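Long-range contacts in phosphate-binding protein (Unidentified prokaryotic organism, PDB 3W9V), which binds inorganic phosphate as a secreted member of the PstS family of phosphate-transport proteins: residues V105-E111 with A230-K234; I95-K99 with L198-A204; A38-N42 with K372-Q376; T8-L13 with S212-A216. The protein carries 1 engineered substitution. All blocks are in the same frame, centred on the assembly; numbering follows the deposited sequence.

Contact 1 of 4, residues V105-E111 with A230-K234; sequences VDLSVKE and ARVGK
The carboxylate of Asp106 and the guanidinium of Arg231 stand almost upright to each other, planes 83° apart, and are joined through a water: it lies at the guanidinium edge, in its plane, accepts from Arg231 NH1 and donates to Asp106 OD2. That oxygen also takes the backbone N of Gly244. The other oxygen of the Asp106 carboxylate lies against aliphatic carbon, OD1 3.4 Å from Lys234 CB. The second carboxylate, of Glu111, is met in two ways. Lys234 NZ reaches the syn lone pair of Glu111 OE1 at 2.8 Å in a salt bridge, while Ser108 N comes to the same OE1 from above the carboxylate plane, 3.2 Å away. Glu111 N donates back to Ser108 OG, so the two residues form a capping box that opens helix 109-117. A bend in the lysine chain (chi3 67°) brings Lys234 NZ to Asp106 O as well, 2.7 Å away and nearly in line with the C=O bond. Strands 106-107 and 231-237 pair in parallel at one side of a small mixed sheet: Arg231 N binds Val105 O, Leu107 N binds Arg231 O, and Gly233 N binds Leu107 O at 2.8 Å. Val105 CG1 and Leu107 CD1 close on the methyl of Ala230. Thr127 completes the polar cluster, its OG1 accepting from Lys234 NZ and its N donating to Glu111 OE2. With three acceptors round one ammonium and a helix start beside the carboxylate, Lys234 and Glu111 probably both stay charged.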
loop_
_atom_site.group_PDB
_atom_site.type_symbol
_atom_site.label_atom_id
_atom_site.label_comp_id
_atom_site.label_asym_id
_atom_site.label_seq_id
_atom_site.Cartn_x
_atom_site.Cartn_y
_atom_site.Cartn_z
ATOM N N VAL A 105 -0.165 19.293 -15.019
ATOM C CA VAL A 105 -1.079 19.334 -13.892
ATOM C C VAL A 105 -0.269 19.115 -12.628
ATOM O O VAL A 105 0.344 18.062 -12.440
ATOM C CB VAL A 105 -2.195 18.288 -14.019
ATOM C CG1 VAL A 105 -3.015 18.216 -12.735
ATOM C CG2 VAL A 105 -3.078 18.624 -15.210
ATOM N N ASP A 106 -0.245 20.136 -11.781
ATOM C CA ASP A 106 0.544 20.124 -10.565
ATOM C C ASP A 106 -0.382 20.560 -9.444
ATOM O O ASP A 106 -0.686 21.745 -9.310
ATOM C CB ASP A 106 1.713 21.102 -10.710
ATOM C CG ASP A 106 2.684 21.044 -9.547
ATOM O OD1 ASP A 106 2.423 20.314 -8.567
ATOM O OD2 ASP A 106 3.717 21.750 -9.616
ATOM N N LEU A 107 -0.850 19.599 -8.654
ATOM C CA LEU A 107 -1.794 19.892 -7.585
ATOM C C LEU A 107 -1.091 20.393 -6.339
ATOM O O LEU A 107 -0.146 19.771 -5.861
ATOM C CB LEU A 107 -2.573 18.628 -7.222
ATOM C CG LEU A 107 -3.441 18.024 -8.322
ATOM C CD1 LEU A 107 -3.877 16.617 -7.953
ATOM C CD2 LEU A 107 -4.653 18.905 -8.579
ATOM N N SER A 108 -1.551 21.513 -5.794
ATOM C CA SER A 108 -1.189 21.824 -4.425
ATOM C C SER A 108 -1.928 20.821 -3.553
ATOM O O SER A 108 -2.917 20.222 -3.984
ATOM C CB SER A 108 -1.617 23.240 -4.054
ATOM O OG SER A 108 -3.025 23.357 -4.085
ATOM N N VAL A 109 -1.463 20.626 -2.330
ATOM C CA VAL A 109 -2.182 19.750 -1.420
ATOM C C VAL A 109 -3.604 20.271 -1.182
ATOM O O VAL A 109 -4.555 19.490 -1.141
ATOM C CB VAL A 109 -1.412 19.551 -0.103
ATOM C CG1 VAL A 109 -2.255 18.792 0.911
ATOM C CG2 VAL A 109 -0.106 18.808 -0.370
ATOM N N LYS A 110 -3.756 21.589 -1.066
ATOM C CA LYS A 110 -5.082 22.183 -0.884
ATOM C C LYS A 110 -6.017 21.853 -2.058
ATOM O O LYS A 110 -7.188 21.532 -1.857
ATOM C CB LYS A 110 -4.964 23.699 -0.683
ATOM C CG LYS A 110 -6.298 24.439 -0.541
ATOM C CD LYS A 110 -7.104 23.948 0.650
ATOM C CE LYS A 110 -8.347 24.800 0.865
ATOM N NZ LYS A 110 -9.237 24.203 1.901
ATOM N N GLU A 111 -5.494 21.921 -3.282
ATOM C CA GLU A 111 -6.273 21.554 -4.466
ATOM C C GLU A 111 -6.639 20.072 -4.476
ATOM O O GLU A 111 -7.775 19.715 -4.785
ATOM C CB GLU A 111 -5.534 21.933 -5.753
ATOM C CG GLU A 111 -5.595 23.424 -6.061
ATOM C CD GLU A 111 -4.613 23.859 -7.129
ATOM O OE1 GLU A 111 -3.743 23.053 -7.526
ATOM O OE2 GLU A 111 -4.718 25.028 -7.565
ATOM N N ALA A 230 -0.606 13.446 -12.233
ATOM C CA ALA A 230 -0.400 14.755 -11.626
ATOM C C ALA A 230 0.859 14.833 -10.776
ATOM O O ALA A 230 1.198 13.900 -10.048
ATOM C CB ALA A 230 -1.612 15.147 -10.794
ATOM N N ARG A 231 1.555 15.961 -10.864
ATOM C CA ARG A 231 2.523 16.292 -9.837
ATOM C C ARG A 231 1.727 16.715 -8.606
ATOM O O ARG A 231 0.591 17.179 -8.726
ATOM C CB ARG A 231 3.449 17.418 -10.297
ATOM C CG ARG A 231 4.338 17.041 -11.471
ATOM C CD ARG A 231 5.023 18.260 -12.067
ATOM N NE ARG A 231 5.807 17.909 -13.248
ATOM C CZ ARG A 231 6.302 18.795 -14.106
ATOM N NH1 ARG A 231 6.091 20.092 -13.919
ATOM N NH2 ARG A 231 7.003 18.383 -15.153
ATOM N N VAL A 232 2.297 16.512 -7.427
ATOM C CA VAL A 232 1.659 16.955 -6.194
ATOM C C VAL A 232 2.688 17.685 -5.342
ATOM O O VAL A 232 3.822 17.233 -5.207
ATOM C CB VAL A 232 1.055 15.779 -5.379
ATOM C CG1 VAL A 232 0.350 16.306 -4.134
ATOM C CG2 VAL A 232 0.075 14.976 -6.223
ATOM N N GLY A 233 2.296 18.828 -4.787
ATOM C CA GLY A 233 3.173 19.575 -3.909
ATOM C C GLY A 233 3.395 21.027 -4.287
ATOM O O GLY A 233 4.180 21.718 -3.635
ATOM N N LYS A 234 2.723 21.486 -5.340
ATOM C CA LYS A 234 2.778 22.889 -5.749
ATOM C C LYS A 234 2.495 23.808 -4.570
ATOM O O LYS A 234 1.576 23.567 -3.787
ATOM C CB LYS A 234 1.751 23.156 -6.851
ATOM C CG LYS A 234 1.634 24.614 -7.277
ATOM C CD LYS A 234 0.605 24.778 -8.386
ATOM C CE LYS A 234 -0.801 24.491 -7.890
ATOM N NZ LYS A 234 -1.743 24.258 -9.019
HETATM O O HOH W 1 4.970 21.710 -12.086
HETATM O O HOH W 2 0.903 22.119 -1.636
#

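Contact 2 of 4, residues I95-K99 with L198-A204; sequences IPFRK and LNDTTVA
The two backbones come nearest at Arg98 and Leu198, CA atoms 6.6 Å apart, where helix 190-199 leads into a type I turn from Asp200 to Val203. Thr202 N donates to Asp200 OD1 in an Asx turn, and Thr202 OG1 adds a second bond from the same face of the carboxylate. Arg98, in the loop that follows strand 83-92 of this periplasmic-binding-protein fold, extends alongside the turn, to the carbonyl of Val203. With CG anti to the backbone N (chi1 -179°) and the chain straight to NE, its CD passes 3.5 Å from Leu198 O before the guanidinium arrives. NH1 then donates to Val203 O at 3.0 Å, a nearly straight bond (167°) that lies in the guanidinium plane but meets the carbonyl from above its own plane. Thr201 CA sits over one guanidinium face, offset toward the rim. Waters add further links: one takes Arg98 NH2 at 2.9 Å and donates to Thr201 O and Val203 O, another accepts from NH1 beside Leu198 O and Asp200 O. Replacing Arg98 by an alanine would probably leave Val203 O without its side-chain donor and these waters without the N-H groups they accept from. The apolar end of the contact lies at the other side of Leu198, where the side chains of Leu198 and Pro96 cross at about a right angle, Leu198 CD2 lying 3.7 Å from Pro96 CB.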
loop_
_atom_site.group_PDB
_atom_site.type_symbol
_atom_site.label_atom_id
_atom_site.label_comp_id
_atom_site.label_asym_id
_atom_site.label_seq_id
_atom_site.Cartn_x
_atom_site.Cartn_y
_atom_site.Cartn_z
ATOM N N ILE A 95 -1.603 10.018 -8.701
ATOM C CA ILE A 95 -2.876 10.646 -9.031
ATOM C C ILE A 95 -3.002 10.750 -10.560
ATOM O O ILE A 95 -2.794 11.816 -11.147
ATOM C CB ILE A 95 -2.996 12.048 -8.376
ATOM C CG1 ILE A 95 -2.687 11.987 -6.872
ATOM C CG2 ILE A 95 -4.367 12.650 -8.620
ATOM C CD1 ILE A 95 -3.700 11.225 -6.032
ATOM N N PRO A 96 -3.315 9.627 -11.221
ATOM C CA PRO A 96 -3.509 9.654 -12.673
ATOM C C PRO A 96 -4.872 10.246 -13.009
ATOM O O PRO A 96 -5.809 10.178 -12.202
ATOM C CB PRO A 96 -3.458 8.172 -13.054
ATOM C CG PRO A 96 -3.990 7.472 -11.844
ATOM C CD PRO A 96 -3.494 8.275 -10.663
ATOM N N PHE A 97 -4.980 10.821 -14.201
ATOM C CA PHE A 97 -6.208 11.479 -14.615
ATOM C C PHE A 97 -6.318 11.458 -16.133
ATOM O O PHE A 97 -5.313 11.326 -16.843
ATOM C CB PHE A 97 -6.240 12.930 -14.109
ATOM C CG PHE A 97 -5.134 13.778 -14.661
ATOM C CD1 PHE A 97 -5.306 14.473 -15.849
ATOM C CD2 PHE A 97 -3.914 13.862 -14.011
ATOM C CE1 PHE A 97 -4.279 15.228 -16.380
ATOM C CE2 PHE A 97 -2.882 14.625 -14.540
ATOM C CZ PHE A 97 -3.072 15.304 -15.727
ATOM N N ARG A 98 -7.544 11.600 -16.623
ATOM C CA ARG A 98 -7.792 11.684 -18.058
ATOM C C ARG A 98 -8.376 13.044 -18.420
ATOM O O ARG A 98 -9.579 13.262 -18.308
ATOM C CB ARG A 98 -8.727 10.568 -18.519
ATOM C CG ARG A 98 -8.990 10.605 -20.014
ATOM C CD ARG A 98 -9.840 9.441 -20.487
ATOM N NE ARG A 98 -10.233 9.624 -21.883
ATOM C CZ ARG A 98 -11.486 9.781 -22.300
ATOM N NH1 ARG A 98 -12.489 9.752 -21.437
ATOM N NH2 ARG A 98 -11.736 9.953 -23.591
ATOM N N LYS A 99 -7.511 13.960 -18.838
ATOM C CA LYS A 99 -7.934 15.312 -19.194
ATOM C C LYS A 99 -6.856 15.926 -20.070
ATOM O O LYS A 99 -5.741 16.178 -19.611
ATOM C CB LYS A 99 -8.158 16.167 -17.941
ATOM C CG LYS A 99 -8.766 17.547 -18.211
ATOM C CD LYS A 99 -10.179 17.464 -18.775
ATOM C CE LYS A 99 -10.748 18.858 -19.021
ATOM N NZ LYS A 99 -12.086 18.807 -19.675
ATOM N N LEU A 198 -10.867 4.792 -15.405
ATOM C CA LEU A 198 -10.166 6.035 -15.686
ATOM C C LEU A 198 -9.904 6.184 -17.183
ATOM O O LEU A 198 -10.050 7.272 -17.749
ATOM C CB LEU A 198 -8.840 6.073 -14.930
ATOM C CG LEU A 198 -8.114 7.416 -14.979
ATOM C CD1 LEU A 198 -8.794 8.424 -14.064
ATOM C CD2 LEU A 198 -6.654 7.259 -14.617
ATOM N N ASN A 199 -9.527 5.077 -17.818
ATOM C CA ASN A 199 -9.138 5.069 -19.227
ATOM C C ASN A 199 -10.281 4.842 -20.218
ATOM O O ASN A 199 -10.060 4.828 -21.428
ATOM C CB ASN A 199 -8.047 4.021 -19.464
ATOM C CG ASN A 199 -6.698 4.452 -18.925
ATOM O OD1 ASN A 199 -6.355 5.634 -18.955
ATOM N ND2 ASN A 199 -5.923 3.493 -18.434
ATOM N N ASP A 200 -11.493 4.667 -19.704
ATOM C CA ASP A 200 -12.668 4.394 -20.532
ATOM C C ASP A 200 -12.959 5.557 -21.476
ATOM O O ASP A 200 -13.352 6.633 -21.033
ATOM C CB ASP A 200 -13.876 4.152 -19.626
ATOM C CG ASP A 200 -15.086 3.619 -20.375
ATOM O OD1 ASP A 200 -15.066 3.567 -21.622
ATOM O OD2 ASP A 200 -16.070 3.255 -19.702
ATOM N N THR A 201 -12.784 5.338 -22.776
ATOM C CA THR A 201 -12.983 6.407 -23.751
ATOM C C THR A 201 -14.429 6.521 -24.238
ATOM O O THR A 201 -14.727 7.327 -25.119
ATOM C CB THR A 201 -12.040 6.259 -24.963
ATOM O OG1 THR A 201 -12.280 5.003 -25.613
ATOM C CG2 THR A 201 -10.588 6.326 -24.516
ATOM N N THR A 202 -15.321 5.719 -23.665
ATOM C CA THR A 202 -16.737 5.785 -24.022
ATOM C C THR A 202 -17.465 6.846 -23.202
ATOM O O THR A 202 -18.637 7.133 -23.441
ATOM C CB THR A 202 -17.448 4.429 -23.839
ATOM O OG1 THR A 202 -17.574 4.130 -22.443
ATOM C CG2 THR A 202 -16.675 3.316 -24.538
ATOM N N VAL A 203 -16.765 7.419 -22.228
ATOM C CA VAL A 203 -17.302 8.524 -21.446
ATOM C C VAL A 203 -16.469 9.779 -21.678
ATOM O O VAL A 203 -15.367 9.715 -22.224
ATOM C CB VAL A 203 -17.344 8.199 -19.935
ATOM C CG1 VAL A 203 -18.210 6.975 -19.678
ATOM C CG2 VAL A 203 -15.937 7.988 -19.390
ATOM N N ALA A 204 -17.004 10.921 -21.264
ATOM C CA ALA A 204 -16.311 12.190 -21.439
ATOM C C ALA A 204 -15.050 12.240 -20.585
ATOM O O ALA A 204 -14.967 11.591 -19.539
ATOM C CB ALA A 204 -17.232 13.349 -21.089
HETATM O O HOH W 3 -12.724 10.681 -18.080
HETATM O O HOH W 4 -12.525 8.016 -18.826
HETATM O O HOH W 5 -14.213 9.965 -25.158
#

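Contact 3 of 4, residues A38-N42 with K372-Q376; sequences AFLEN and KGRPQ
Arg374 grips the carbonyl oxygen of Phe39 end-on, with NH1 at 2.8 Å and NH2 at 3.0 Å from Phe39 O. The two donors use it differently: NH2 lies in the carbonyl plane on a lone pair, whereas NH1 stands 36° above that plane. Phe39 O is engaged a third time, by Asn42 N at 3.3 Å. The same guanidinium also lies on the phenyl ring of Phe39, planes 25° apart, with Arg374 CZ 4.0 Å from the ring centroid and NH1 over the ring centre, a cation-pi stack. Backbone oxygen at the edge and ring on the face belong to one residue, which fixes the guanidinium in both position and tilt; a bend in the arginine chain (chi3 68°) turns it onto the ring and toward the carbonyl. Asn42 adds its CB, 3.6 Å from Arg374 NH2, and its amide nitrogen approaches Pro375 CG. One step out, NH1 also donates to Tyr72 OH and NH2 to Val55 O, and the Tyr72 ring meets that of Phe39. Asn42 is held by Val55 N on its OD1 and by Asn54 OD1 on its ND2, while Trp80 touches Asn42, Arg374 and Pro375. Backbone bonds to Cys306 and Ala308 set the C-terminal tail in place, close after the Cys306-Cys369 disulfide. Helix 32-41 ends in a Schellman motif with Asn42 at positive phi, and an arginine from the C-terminal tail is laid against one of its last-turn carbonyls, where the helix dipole would probably favour a positive charge.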
loop_
_atom_site.group_PDB
_atom_site.type_symbol
_atom_site.label_atom_id
_atom_site.label_comp_id
_atom_site.label_asym_id
_atom_site.label_seq_id
_atom_site.Cartn_x
_atom_site.Cartn_y
_atom_site.Cartn_z
ATOM N N ALA A 38 -8.566 -13.720 4.315
ATOM C CA ALA A 38 -8.023 -14.979 3.826
ATOM C C ALA A 38 -6.989 -15.534 4.794
ATOM O O ALA A 38 -7.033 -16.709 5.158
ATOM C CB ALA A 38 -7.423 -14.806 2.438
ATOM N N PHE A 39 -6.050 -14.689 5.215
ATOM C CA PHE A 39 -5.042 -15.159 6.151
ATOM C C PHE A 39 -5.601 -15.403 7.554
ATOM O O PHE A 39 -5.416 -16.481 8.126
ATOM C CB PHE A 39 -3.853 -14.201 6.242
ATOM C CG PHE A 39 -2.790 -14.673 7.189
ATOM C CD1 PHE A 39 -1.768 -15.491 6.743
ATOM C CD2 PHE A 39 -2.830 -14.333 8.534
ATOM C CE1 PHE A 39 -0.794 -15.945 7.615
ATOM C CE2 PHE A 39 -1.864 -14.793 9.411
ATOM C CZ PHE A 39 -0.843 -15.593 8.949
ATOM N N LEU A 40 -6.258 -14.395 8.117
ATOM C CA LEU A 40 -6.657 -14.445 9.522
ATOM C C LEU A 40 -7.619 -15.581 9.830
ATOM O O LEU A 40 -7.578 -16.155 10.919
ATOM C CB LEU A 40 -7.282 -13.116 9.945
ATOM C CG LEU A 40 -6.347 -11.910 9.929
ATOM C CD1 LEU A 40 -7.180 -10.646 10.036
ATOM C CD2 LEU A 40 -5.328 -11.993 11.055
ATOM N N GLU A 41 -8.485 -15.898 8.871
ATOM C CA GLU A 41 -9.514 -16.911 9.075
ATOM C C GLU A 41 -9.247 -18.181 8.270
ATOM O O GLU A 41 -10.055 -19.111 8.291
ATOM C CB GLU A 41 -10.881 -16.332 8.708
ATOM C CG GLU A 41 -11.234 -15.081 9.519
ATOM C CD GLU A 41 -12.570 -14.482 9.128
ATOM O OE1 GLU A 41 -13.548 -15.250 9.008
ATOM O OE2 GLU A 41 -12.647 -13.251 8.942
ATOM N N ASN A 42 -8.109 -18.227 7.584
ATOM C CA ASN A 42 -7.794 -19.312 6.649
ATOM C C ASN A 42 -8.951 -19.575 5.695
ATOM O O ASN A 42 -9.506 -20.680 5.640
ATOM C CB ASN A 42 -7.357 -20.589 7.359
ATOM C CG ASN A 42 -6.836 -21.628 6.387
ATOM O OD1 ASN A 42 -6.418 -21.286 5.280
ATOM N ND2 ASN A 42 -6.881 -22.898 6.779
ATOM N N LYS A 372 3.526 -27.193 16.235
ATOM C CA LYS A 372 2.569 -26.160 15.848
ATOM C C LYS A 372 2.724 -25.740 14.395
ATOM O O LYS A 372 3.671 -26.135 13.715
ATOM C CB LYS A 372 2.740 -24.930 16.735
ATOM C CG LYS A 372 2.591 -25.214 18.209
ATOM C CD LYS A 372 2.746 -23.955 19.028
ATOM C CE LYS A 372 2.420 -24.230 20.479
ATOM N NZ LYS A 372 2.530 -23.001 21.305
ATOM N N GLY A 373 1.783 -24.930 13.928
ATOM C CA GLY A 373 1.919 -24.297 12.632
ATOM C C GLY A 373 0.694 -24.380 11.749
ATOM O O GLY A 373 -0.144 -25.275 11.887
ATOM N N ARG A 374 0.596 -23.433 10.823
ATOM C CA ARG A 374 -0.496 -23.404 9.861
ATOM C C ARG A 374 -0.493 -24.634 8.965
ATOM O O ARG A 374 0.560 -25.173 8.638
ATOM C CB ARG A 374 -0.436 -22.127 9.024
ATOM C CG ARG A 374 -0.789 -20.884 9.826
ATOM C CD ARG A 374 -0.956 -19.666 8.946
ATOM N NE ARG A 374 -2.119 -19.721 8.063
ATOM C CZ ARG A 374 -3.172 -18.916 8.156
ATOM N NH1 ARG A 374 -3.251 -18.011 9.121
ATOM N NH2 ARG A 374 -4.142 -19.011 7.263
ATOM N N PRO A 375 -1.691 -25.086 8.565
ATOM C CA PRO A 375 -1.788 -26.316 7.777
ATOM C C PRO A 375 -1.216 -26.159 6.372
ATOM O O PRO A 375 -1.231 -25.067 5.795
ATOM C CB PRO A 375 -3.297 -26.577 7.724
ATOM C CG PRO A 375 -3.918 -25.239 7.913
ATOM C CD PRO A 375 -3.016 -24.516 8.868
ATOM N N GLN A 376 -0.707 -27.258 5.826
ATOM C CA GLN A 376 -0.082 -27.212 4.514
ATOM C C GLN A 376 -1.122 -27.042 3.416
ATOM O O GLN A 376 -0.855 -26.410 2.395
ATOM C CB GLN A 376 0.788 -28.449 4.264
ATOM C CG GLN A 376 0.035 -29.723 3.940
ATOM C CD GLN A 376 0.974 -30.844 3.528
ATOM O OE1 GLN A 376 1.891 -31.202 4.265
ATOM N NE2 GLN A 376 0.757 -31.390 2.339
ATOM O OXT GLN A 376 -2.249 -27.532 3.535
#

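Contact 4 of 4, residues T8-L13 with S212-A216; sequences TLPQKL and SPDFA. With PO4 (phosphate ion), chain C.
Lys12 starts with CG beside its backbone N (chi1 -61°) and bends at chi3 (-70°), which carries CE over the centre of the Phe215 ring, 3.8 Å from its centroid, and NZ onward to Asp214 O at 2.8 Å. The ammonium remains over the ring face, a cation-pi contact with NZ 4.4 Å from the centroid, beside the CH-pi contact of CE. Gln11 CG meets the ring edge, 3.7 Å from Phe215 CZ. Ser212, its OG anti to the backbone N (168°), donates to Leu9 O at 2.9 Å; its acceptance from Asp214 N, two residues on, makes an ST turn. A water links Leu9 O, Lys12 N and Asp214 OD2, the last also held by Asn337. Thr8 to Gln11 form a type I turn leading into helix 11-14, and it is this turn that cradles phosphate, as expected in the ligand cleft of a PstS protein: Thr8 N and OG1 bind O1, the latter at 2.7 Å, and Leu9 N binds O4. Ser32, Arg140, Ser144, Gly145 and Thr146 complete the site. A leucine in place of Lys12 would probably leave Asp214 O without this donor and the Phe215 face without its cation. Leu9 CG packs 3.6 Å from Ser212 CB.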
loop_
_atom_site.group_PDB
_atom_site.type_symbol
_atom_site.label_atom_id
_atom_site.label_comp_id
_atom_site.label_asym_id
_atom_site.label_seq_id
_atom_site.Cartn_x
_atom_site.Cartn_y
_atom_site.Cartn_z
ATOM N N THR A 8 -3.909 -5.580 -4.306
ATOM C CA THR A 8 -3.629 -5.405 -5.725
ATOM C C THR A 8 -2.530 -4.385 -6.014
ATOM O O THR A 8 -1.888 -4.478 -7.058
ATOM C CB THR A 8 -4.883 -5.048 -6.562
ATOM O OG1 THR A 8 -5.330 -3.716 -6.260
ATOM C CG2 THR A 8 -6.002 -6.053 -6.329
ATOM N N LEU A 9 -2.314 -3.413 -5.126
ATOM C CA LEU A 9 -1.282 -2.409 -5.358
ATOM C C LEU A 9 0.073 -3.007 -5.808
ATOM O O LEU A 9 0.653 -2.516 -6.775
ATOM C CB LEU A 9 -1.159 -1.451 -4.158
ATOM C CG LEU A 9 0.010 -0.465 -4.134
ATOM C CD1 LEU A 9 -0.415 0.825 -3.465
ATOM C CD2 LEU A 9 1.215 -1.064 -3.414
ATOM N N PRO A 10 0.552 -4.090 -5.149
ATOM C CA PRO A 10 1.835 -4.692 -5.537
ATOM C C PRO A 10 1.682 -5.997 -6.323
ATOM O O PRO A 10 2.655 -6.748 -6.457
ATOM C CB PRO A 10 2.459 -5.007 -4.182
ATOM C CG PRO A 10 1.264 -5.454 -3.366
ATOM C CD PRO A 10 0.097 -4.618 -3.845
ATOM N N GLN A 11 0.491 -6.291 -6.834
ATOM C CA GLN A 11 0.276 -7.596 -7.448
ATOM C C GLN A 11 1.179 -7.871 -8.650
ATOM O O GLN A 11 1.617 -9.000 -8.842
ATOM C CB GLN A 11 -1.196 -7.814 -7.798
ATOM C CG GLN A 11 -1.687 -7.149 -9.058
ATOM C CD GLN A 11 -3.116 -7.546 -9.378
ATOM O OE1 GLN A 11 -3.948 -7.688 -8.480
ATOM N NE2 GLN A 11 -3.406 -7.739 -10.658
ATOM N N LYS A 12 1.476 -6.856 -9.452
ATOM C CA LYS A 12 2.325 -7.092 -10.614
ATOM C C LYS A 12 3.773 -7.345 -10.203
ATOM O O LYS A 12 4.500 -8.069 -10.886
ATOM C CB LYS A 12 2.206 -5.952 -11.619
ATOM C CG LYS A 12 0.788 -5.809 -12.149
ATOM C CD LYS A 12 0.701 -4.915 -13.370
ATOM C CE LYS A 12 0.950 -3.475 -12.998
ATOM N NZ LYS A 12 0.939 -2.596 -14.199
ATOM N N LEU A 13 4.187 -6.770 -9.079
ATOM C CA LEU A 13 5.485 -7.109 -8.522
ATOM C C LEU A 13 5.534 -8.584 -8.119
ATOM O O LEU A 13 6.447 -9.312 -8.517
ATOM C CB LEU A 13 5.824 -6.202 -7.335
ATOM C CG LEU A 13 7.078 -6.589 -6.545
ATOM C CD1 LEU A 13 8.351 -6.490 -7.382
ATOM C CD2 LEU A 13 7.190 -5.741 -5.282
ATOM N N SER A 212 -1.911 2.898 -7.149
ATOM C CA SER A 212 -0.589 2.279 -7.150
ATOM C C SER A 212 0.267 2.834 -8.290
ATOM O O SER A 212 -0.192 2.892 -9.425
ATOM C CB SER A 212 -0.745 0.781 -7.373
ATOM O OG SER A 212 0.520 0.212 -7.659
ATOM N N PRO A 213 1.519 3.222 -8.014
ATOM C CA PRO A 213 2.335 3.772 -9.103
ATOM C C PRO A 213 2.651 2.741 -10.189
ATOM O O PRO A 213 2.945 3.142 -11.313
ATOM C CB PRO A 213 3.610 4.238 -8.388
ATOM C CG PRO A 213 3.686 3.381 -7.159
ATOM C CD PRO A 213 2.248 3.185 -6.737
ATOM N N ASP A 214 2.567 1.453 -9.869
ATOM C CA ASP A 214 2.807 0.396 -10.848
ATOM C C ASP A 214 1.653 0.298 -11.846
ATOM O O ASP A 214 1.823 -0.228 -12.944
ATOM C CB ASP A 214 3.005 -0.938 -10.117
ATOM C CG ASP A 214 3.726 -1.987 -10.954
ATOM O OD1 ASP A 214 4.359 -1.653 -11.984
ATOM O OD2 ASP A 214 3.672 -3.167 -10.544
ATOM N N PHE A 215 0.477 0.789 -11.463
ATOM C CA PHE A 215 -0.699 0.764 -12.335
ATOM C C PHE A 215 -0.994 2.123 -12.968
ATOM O O PHE A 215 -1.717 2.201 -13.963
ATOM C CB PHE A 215 -1.948 0.339 -11.552
ATOM C CG PHE A 215 -2.031 -1.136 -11.269
ATOM C CD1 PHE A 215 -2.801 -1.961 -12.072
ATOM C CD2 PHE A 215 -1.379 -1.689 -10.180
ATOM C CE1 PHE A 215 -2.898 -3.316 -11.811
ATOM C CE2 PHE A 215 -1.476 -3.043 -9.913
ATOM C CZ PHE A 215 -2.239 -3.854 -10.727
ATOM N N ALA A 216 -0.459 3.195 -12.391
ATOM C CA ALA A 216 -0.882 4.548 -12.759
ATOM C C ALA A 216 -0.410 4.994 -14.141
ATOM O O ALA A 216 -0.949 5.951 -14.706
ATOM C CB ALA A 216 -0.446 5.544 -11.700
HETATM P P PO4 C . -5.279 -2.804 -2.514
HETATM O O1 PO4 C . -5.837 -3.667 -3.633
HETATM O O2 PO4 C . -5.660 -1.343 -2.710
HETATM O O3 PO4 C . -5.762 -3.297 -1.155
HETATM O O4 PO4 C . -3.762 -2.931 -2.587
HETATM O O HOH W 6 1.954 -4.140 -8.743
HETATM O O HOH W 7 4.277 -3.290 -14.108
#

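Contacts 1 and 2 are neighbours, centres about 18 Å apart, and touch: Ala230 N lies 2.9 Å from Ile95 O, and Phe97 packs on Val105. Their segments alternate along the chain, tying the loop after strand 83-92, strand 106-107, helix 190-199 and strand 231-237 into one region. Contact 3 lies across the chain's centre, about 43 Å from contact 1 by centres, and joins helix 32-41 to the C-terminal tail, so its segments bracket both. Contact 4, near the middle, touches contact 2 through Pro96 and Ala216; its segments enclose those of contact 2 and alternate with those of contacts 1 and 3. It brings the N-terminal phosphate-binding turn against residues 212-216, consistent with a ligand cleft between two lobes.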